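Local coordinates for UL18 protein (Human herpesvirus 5, PDB 3D2U), which binds the host inhibitory receptor LILRB1 as a viral MHC class I mimic and so modulates natural killer cell activity, at residues L88-E101 with G113-M125. The protein carries 4 engineered substitutions. Residues are numbered along the deposited sequence; the frame is centred on the assembly and turned at random.
Sequences LGYRSQSVLTWTHE and GYEGFGWDGETLM. With NAG (2-acetamido-2-deoxy-beta-D-glucopyranose), chain N.
W98 CB lies over one face of the F117 ring, 3.7 Å from its centroid and 25° off the normal, a CH-pi contact. The W98 five-membered ring runs nearly parallel to the F117 ring, 4° between planes, but is slid so far aside that they barely overlap; the ring of Y7 stacks on W98. At the F117 edge sits L96 CD1. The W119 indole has the V95 backbone over one face and L96 CB at its edge, 3.4 Å from W119 CD1, while L88 CD1 comes obliquely to W119 CE3; the W119 side chain also touches L84 of helix 62-88. On the other face of the sheet, T99 CG2 meets the edge of the Y114 ring, 3.8 Å from Y114 CE2, and the Y114 hydroxyl is hydrogen-bonded to E126.

Strands 95-101 and 113-119 run antiparallel, with reciprocal backbone hydrogen bonds in the pairs T97-G118, T99-G116 and E101-Y114. W119-E122 then turns as type I', and L124 and M125 opposite F117 form a classic bulge. At the turn the D120 carboxylate, set with CG anti to the backbone N (chi1 -172°), accepts three successive amides: D120 OD2 takes R91 N at 2.8 Å and S92 N at 3.1 Å from the same face of its plane, and D120 OD1 takes Q93 N at 2.9 Å. D120 N in turn donates to V95 O at 2.9 Å.

Strands 95-104 and 110-119 belong to the floor of the MHC class I platform, where L96, H100 and E115 touch the bound peptide. With at least three backbone N-H groups donating to it, the buried D120 carboxylate is probably stabilised as an anion, tying residues 91-93 to the W119-E122 turn without a salt bridge.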
loop_
_atom_site.group_PDB
_atom_site.type_symbol
_atom_site.label_atom_id
_atom_site.label_comp_id
_atom_site.label_asym_id
_atom_site.label_seq_id
_atom_site.Cartn_x
_atom_site.Cartn_y
_atom_site.Cartn_z
ATOM N N LEU A 88 24.815 -4.369 -15.143
ATOM C CA LEU A 88 24.333 -4.606 -13.786
ATOM C C LEU A 88 23.552 -5.889 -13.529
ATOM O O LEU A 88 23.572 -6.401 -12.408
ATOM C CB LEU A 88 23.459 -3.433 -13.327
ATOM C CG LEU A 88 23.916 -1.980 -13.455
ATOM C CD1 LEU A 88 22.854 -1.078 -12.825
ATOM C CD2 LEU A 88 25.248 -1.769 -12.774
ATOM N N GLY A 89 22.866 -6.410 -14.543
ATOM C CA GLY A 89 22.049 -7.593 -14.322
ATOM C C GLY A 89 20.946 -7.114 -13.393
ATOM O O GLY A 89 20.829 -5.929 -13.193
ATOM N N TYR A 90 20.138 -7.988 -12.818
ATOM C CA TYR A 90 19.098 -7.504 -11.916
ATOM C C TYR A 90 18.823 -8.555 -10.864
ATOM O O TYR A 90 19.201 -9.705 -11.028
ATOM C CB TYR A 90 17.813 -7.188 -12.694
ATOM C CG TYR A 90 17.133 -8.408 -13.259
ATOM C CD1 TYR A 90 16.065 -9.014 -12.590
ATOM C CD2 TYR A 90 17.584 -8.988 -14.446
ATOM C CE1 TYR A 90 15.465 -10.162 -13.094
ATOM C CE2 TYR A 90 16.993 -10.133 -14.950
ATOM C CZ TYR A 90 15.936 -10.716 -14.271
ATOM O OH TYR A 90 15.353 -11.850 -14.779
ATOM N N ARG A 91 18.163 -8.149 -9.787
ATOM C CA ARG A 91 17.824 -9.063 -8.713
ATOM C C ARG A 91 16.324 -9.383 -8.708
ATOM O O ARG A 91 15.923 -10.527 -8.489
ATOM C CB ARG A 91 18.271 -8.471 -7.368
ATOM C CG ARG A 91 19.784 -8.216 -7.269
ATOM C CD ARG A 91 20.582 -9.505 -7.490
ATOM N NE ARG A 91 22.028 -9.300 -7.608
ATOM C CZ ARG A 91 22.879 -9.270 -6.589
ATOM N NH1 ARG A 91 22.437 -9.430 -5.351
ATOM N NH2 ARG A 91 24.177 -9.097 -6.810
ATOM N N SER A 92 15.491 -8.385 -8.975
ATOM C CA SER A 92 14.046 -8.604 -8.991
ATOM C C SER A 92 13.437 -8.353 -10.363
ATOM O O SER A 92 12.633 -9.139 -10.840
ATOM C CB SER A 92 13.380 -7.709 -7.958
ATOM O OG SER A 92 13.970 -7.930 -6.697
ATOM N N GLN A 93 13.814 -7.251 -10.997
ATOM C CA GLN A 93 13.309 -6.940 -12.323
ATOM C C GLN A 93 14.244 -5.961 -13.010
ATOM O O GLN A 93 14.728 -5.009 -12.405
ATOM C CB GLN A 93 11.893 -6.349 -12.247
ATOM C CG GLN A 93 11.322 -5.948 -13.601
ATOM C CD GLN A 93 9.942 -5.319 -13.500
ATOM O OE1 GLN A 93 9.615 -4.666 -12.504
ATOM N NE2 GLN A 93 9.138 -5.488 -14.543
ATOM N N SER A 94 14.515 -6.212 -14.281
ATOM C CA SER A 94 15.378 -5.331 -15.036
ATOM C C SER A 94 14.538 -4.164 -15.561
ATOM O O SER A 94 14.134 -4.166 -16.726
ATOM C CB SER A 94 16.024 -6.108 -16.191
ATOM O OG SER A 94 15.059 -6.874 -16.905
ATOM N N VAL A 95 14.259 -3.196 -14.681
ATOM C CA VAL A 95 13.472 -1.990 -15.009
ATOM C C VAL A 95 14.210 -0.731 -14.640
ATOM O O VAL A 95 14.785 -0.646 -13.553
ATOM C CB VAL A 95 12.171 -1.809 -14.177
ATOM C CG1 VAL A 95 10.961 -2.142 -14.986
ATOM C CG2 VAL A 95 12.250 -2.587 -12.877
ATOM N N LEU A 96 14.169 0.263 -15.518
ATOM C CA LEU A 96 14.775 1.545 -15.191
ATOM C C LEU A 96 13.580 2.471 -15.012
ATOM O O LEU A 96 12.707 2.540 -15.873
ATOM C CB LEU A 96 15.677 2.058 -16.319
ATOM C CG LEU A 96 16.300 3.447 -16.109
ATOM C CD1 LEU A 96 17.275 3.422 -14.937
ATOM C CD2 LEU A 96 17.011 3.887 -17.382
ATOM N N THR A 97 13.524 3.144 -13.871
ATOM C CA THR A 97 12.447 4.075 -13.565
ATOM C C THR A 97 13.108 5.404 -13.306
ATOM O O THR A 97 13.971 5.496 -12.440
ATOM C CB THR A 97 11.707 3.698 -12.280
ATOM O OG1 THR A 97 12.661 3.492 -11.226
ATOM C CG2 THR A 97 10.867 2.451 -12.487
ATOM N N TRP A 98 12.733 6.428 -14.059
ATOM C CA TRP A 98 13.320 7.734 -13.835
ATOM C C TRP A 98 12.246 8.801 -13.871
ATOM O O TRP A 98 11.152 8.587 -14.406
ATOM C CB TRP A 98 14.472 8.018 -14.817
ATOM C CG TRP A 98 14.138 8.249 -16.256
ATOM C CD1 TRP A 98 14.119 9.453 -16.904
ATOM C CD2 TRP A 98 13.883 7.256 -17.256
ATOM N NE1 TRP A 98 13.874 9.272 -18.241
ATOM C CE2 TRP A 98 13.733 7.933 -18.490
ATOM C CE3 TRP A 98 13.771 5.860 -17.234
ATOM C CZ2 TRP A 98 13.483 7.260 -19.694
ATOM C CZ3 TRP A 98 13.516 5.188 -18.439
ATOM C CH2 TRP A 98 13.378 5.891 -19.646
ATOM N N THR A 99 12.547 9.946 -13.276
ATOM C CA THR A 99 11.555 10.995 -13.178
ATOM C C THR A 99 12.149 12.386 -13.036
ATOM O O THR A 99 13.286 12.550 -12.593
ATOM C CB THR A 99 10.678 10.713 -11.946
ATOM O OG1 THR A 99 9.636 11.684 -11.857
ATOM C CG2 THR A 99 11.530 10.747 -10.665
ATOM N N HIS A 100 11.387 13.391 -13.449
ATOM C CA HIS A 100 11.815 14.769 -13.279
ATOM C C HIS A 100 10.618 15.579 -12.813
ATOM O O HIS A 100 9.476 15.336 -13.200
ATOM C CB HIS A 100 12.493 15.360 -14.529
ATOM C CG HIS A 100 11.769 15.130 -15.821
ATOM N ND1 HIS A 100 10.592 15.771 -16.149
ATOM C CD2 HIS A 100 12.103 14.390 -16.907
ATOM C CE1 HIS A 100 10.238 15.441 -17.378
ATOM N NE2 HIS A 100 11.139 14.604 -17.862
ATOM N N GLU A 101 10.911 16.510 -11.919
ATOM C CA GLU A 101 9.902 17.322 -11.283
ATOM C C GLU A 101 10.216 18.800 -11.284
ATOM O O GLU A 101 11.367 19.225 -11.139
ATOM C CB GLU A 101 9.724 16.853 -9.848
ATOM C CG GLU A 101 8.309 16.740 -9.397
ATOM C CD GLU A 101 8.240 16.288 -7.967
ATOM O OE1 GLU A 101 7.291 15.557 -7.626
ATOM O OE2 GLU A 101 9.135 16.673 -7.185
ATOM N N GLY A 113 13.566 21.891 -8.212
ATOM C CA GLY A 113 13.688 20.869 -9.242
ATOM C C GLY A 113 14.292 19.539 -8.786
ATOM O O GLY A 113 14.954 19.457 -7.749
ATOM N N TYR A 114 14.076 18.496 -9.585
ATOM C CA TYR A 114 14.583 17.159 -9.286
ATOM C C TYR A 114 14.580 16.225 -10.490
ATOM O O TYR A 114 13.640 16.217 -11.279
ATOM C CB TYR A 114 13.726 16.489 -8.203
ATOM C CG TYR A 114 14.092 15.032 -7.944
ATOM C CD1 TYR A 114 15.173 14.705 -7.137
ATOM C CD2 TYR A 114 13.348 13.985 -8.497
ATOM C CE1 TYR A 114 15.509 13.381 -6.869
ATOM C CE2 TYR A 114 13.683 12.646 -8.243
ATOM C CZ TYR A 114 14.765 12.357 -7.422
ATOM O OH TYR A 114 15.101 11.053 -7.134
ATOM N N GLU A 115 15.638 15.437 -10.617
ATOM C CA GLU A 115 15.705 14.415 -11.651
ATOM C C GLU A 115 16.281 13.202 -10.939
ATOM O O GLU A 115 17.243 13.316 -10.180
ATOM C CB GLU A 115 16.579 14.809 -12.848
ATOM C CG GLU A 115 16.508 13.740 -13.964
ATOM C CD GLU A 115 16.818 14.261 -15.365
ATOM O OE1 GLU A 115 17.601 13.597 -16.080
ATOM O OE2 GLU A 115 16.271 15.315 -15.757
ATOM N N GLY A 116 15.665 12.045 -11.156
ATOM C CA GLY A 116 16.133 10.844 -10.498
ATOM C C GLY A 116 15.974 9.555 -11.279
ATOM O O GLY A 116 15.015 9.370 -12.030
ATOM N N PHE A 117 16.924 8.650 -11.073
ATOM C CA PHE A 117 16.927 7.347 -11.725
ATOM C C PHE A 117 17.039 6.242 -10.698
ATOM O O PHE A 117 17.705 6.387 -9.676
ATOM C CB PHE A 117 18.112 7.195 -12.683
ATOM C CG PHE A 117 18.092 8.140 -13.836
ATOM C CD1 PHE A 117 18.328 9.491 -13.642
ATOM C CD2 PHE A 117 17.826 7.680 -15.118
ATOM C CE1 PHE A 117 18.297 10.375 -14.707
ATOM C CE2 PHE A 117 17.794 8.553 -16.191
ATOM C CZ PHE A 117 18.028 9.905 -15.991
ATOM N N GLY A 118 16.398 5.128 -11.006
ATOM C CA GLY A 118 16.447 3.973 -10.145
ATOM C C GLY A 118 16.417 2.744 -11.029
ATOM O O GLY A 118 15.674 2.702 -12.009
ATOM N N TRP A 119 17.252 1.758 -10.725
ATOM C CA TRP A 119 17.229 0.533 -11.498
ATOM C C TRP A 119 16.874 -0.599 -10.551
ATOM O O TRP A 119 17.379 -0.664 -9.426
ATOM C CB TRP A 119 18.566 0.269 -12.197
ATOM C CG TRP A 119 18.362 -0.499 -13.469
ATOM C CD1 TRP A 119 17.687 -0.078 -14.582
ATOM C CD2 TRP A 119 18.744 -1.844 -13.722
ATOM N NE1 TRP A 119 17.620 -1.088 -15.509
ATOM C CE2 TRP A 119 18.267 -2.186 -15.008
ATOM C CE3 TRP A 119 19.441 -2.802 -12.988
ATOM C CZ2 TRP A 119 18.465 -3.437 -15.575
ATOM C CZ3 TRP A 119 19.632 -4.037 -13.548
ATOM C CH2 TRP A 119 19.148 -4.352 -14.833
ATOM N N ASP A 120 16.005 -1.488 -11.018
ATOM C CA ASP A 120 15.545 -2.609 -10.210
ATOM C C ASP A 120 15.139 -2.125 -8.817
ATOM O O ASP A 120 15.451 -2.756 -7.814
ATOM C CB ASP A 120 16.635 -3.668 -10.099
ATOM C CG ASP A 120 16.152 -4.926 -9.431
ATOM O OD1 ASP A 120 14.926 -5.155 -9.402
ATOM O OD2 ASP A 120 17.001 -5.695 -8.937
ATOM N N GLY A 121 14.441 -0.994 -8.770
ATOM C CA GLY A 121 13.977 -0.447 -7.504
ATOM C C GLY A 121 15.059 0.161 -6.623
ATOM O O GLY A 121 14.792 0.524 -5.476
ATOM N N GLU A 122 16.274 0.276 -7.155
ATOM C CA GLU A 122 17.412 0.827 -6.419
ATOM C C GLU A 122 17.784 2.188 -6.961
ATOM O O GLU A 122 17.962 2.346 -8.164
ATOM C CB GLU A 122 18.632 -0.085 -6.579
ATOM C CG GLU A 122 18.420 -1.520 -6.142
ATOM C CD GLU A 122 18.155 -1.642 -4.655
ATOM O OE1 GLU A 122 18.823 -0.938 -3.869
ATOM O OE2 GLU A 122 17.297 -2.459 -4.266
ATOM N N THR A 123 17.931 3.177 -6.095
ATOM C CA THR A 123 18.332 4.484 -6.599
ATOM C C THR A 123 19.715 4.373 -7.231
ATOM O O THR A 123 20.658 3.853 -6.630
ATOM C CB THR A 123 18.354 5.548 -5.496
ATOM O OG1 THR A 123 17.055 5.626 -4.895
ATOM C CG2 THR A 123 18.717 6.909 -6.084
ATOM N N LEU A 124 19.808 4.873 -8.456
ATOM C CA LEU A 124 21.023 4.837 -9.256
ATOM C C LEU A 124 21.772 6.183 -9.226
ATOM O O LEU A 124 22.990 6.226 -8.993
ATOM C CB LEU A 124 20.621 4.463 -10.681
ATOM C CG LEU A 124 21.608 4.362 -11.840
ATOM C CD1 LEU A 124 22.660 3.314 -11.526
ATOM C CD2 LEU A 124 20.838 3.977 -13.108
ATOM N N MET A 125 21.038 7.270 -9.470
ATOM C CA MET A 125 21.583 8.632 -9.444
ATOM C C MET A 125 20.476 9.690 -9.358
ATOM O O MET A 125 19.356 9.484 -9.830
ATOM C CB MET A 125 22.464 8.892 -10.669
ATOM C CG MET A 125 21.811 8.558 -11.983
ATOM S SD MET A 125 22.855 9.009 -13.354
ATOM C CE MET A 125 22.925 7.479 -14.252
HETATM C C1 NAG N . 8.326 19.084 -5.673
HETATM C C2 NAG N . 9.406 18.950 -4.626
HETATM C C3 NAG N . 8.956 17.763 -3.851
HETATM C C4 NAG N . 7.650 18.055 -3.166
HETATM C C5 NAG N . 6.571 18.548 -4.157
HETATM C C6 NAG N . 5.328 19.119 -3.484
HETATM C C7 NAG N . 11.250 19.540 -6.055
HETATM C C8 NAG N . 11.168 19.228 -7.539
HETATM N N2 NAG N . 10.690 18.675 -5.230
HETATM O O1 NAG N . 8.717 19.936 -6.684
HETATM O O3 NAG N . 9.929 17.355 -2.904
HETATM O O4 NAG N . 7.254 16.810 -2.679
HETATM O O5 NAG N . 7.114 19.551 -5.047
HETATM O O6 NAG N . 4.311 18.129 -3.394
HETATM O O7 NAG N . 11.810 20.551 -5.665
HETATM O O HOH W 1 13.089 0.363 -10.653
#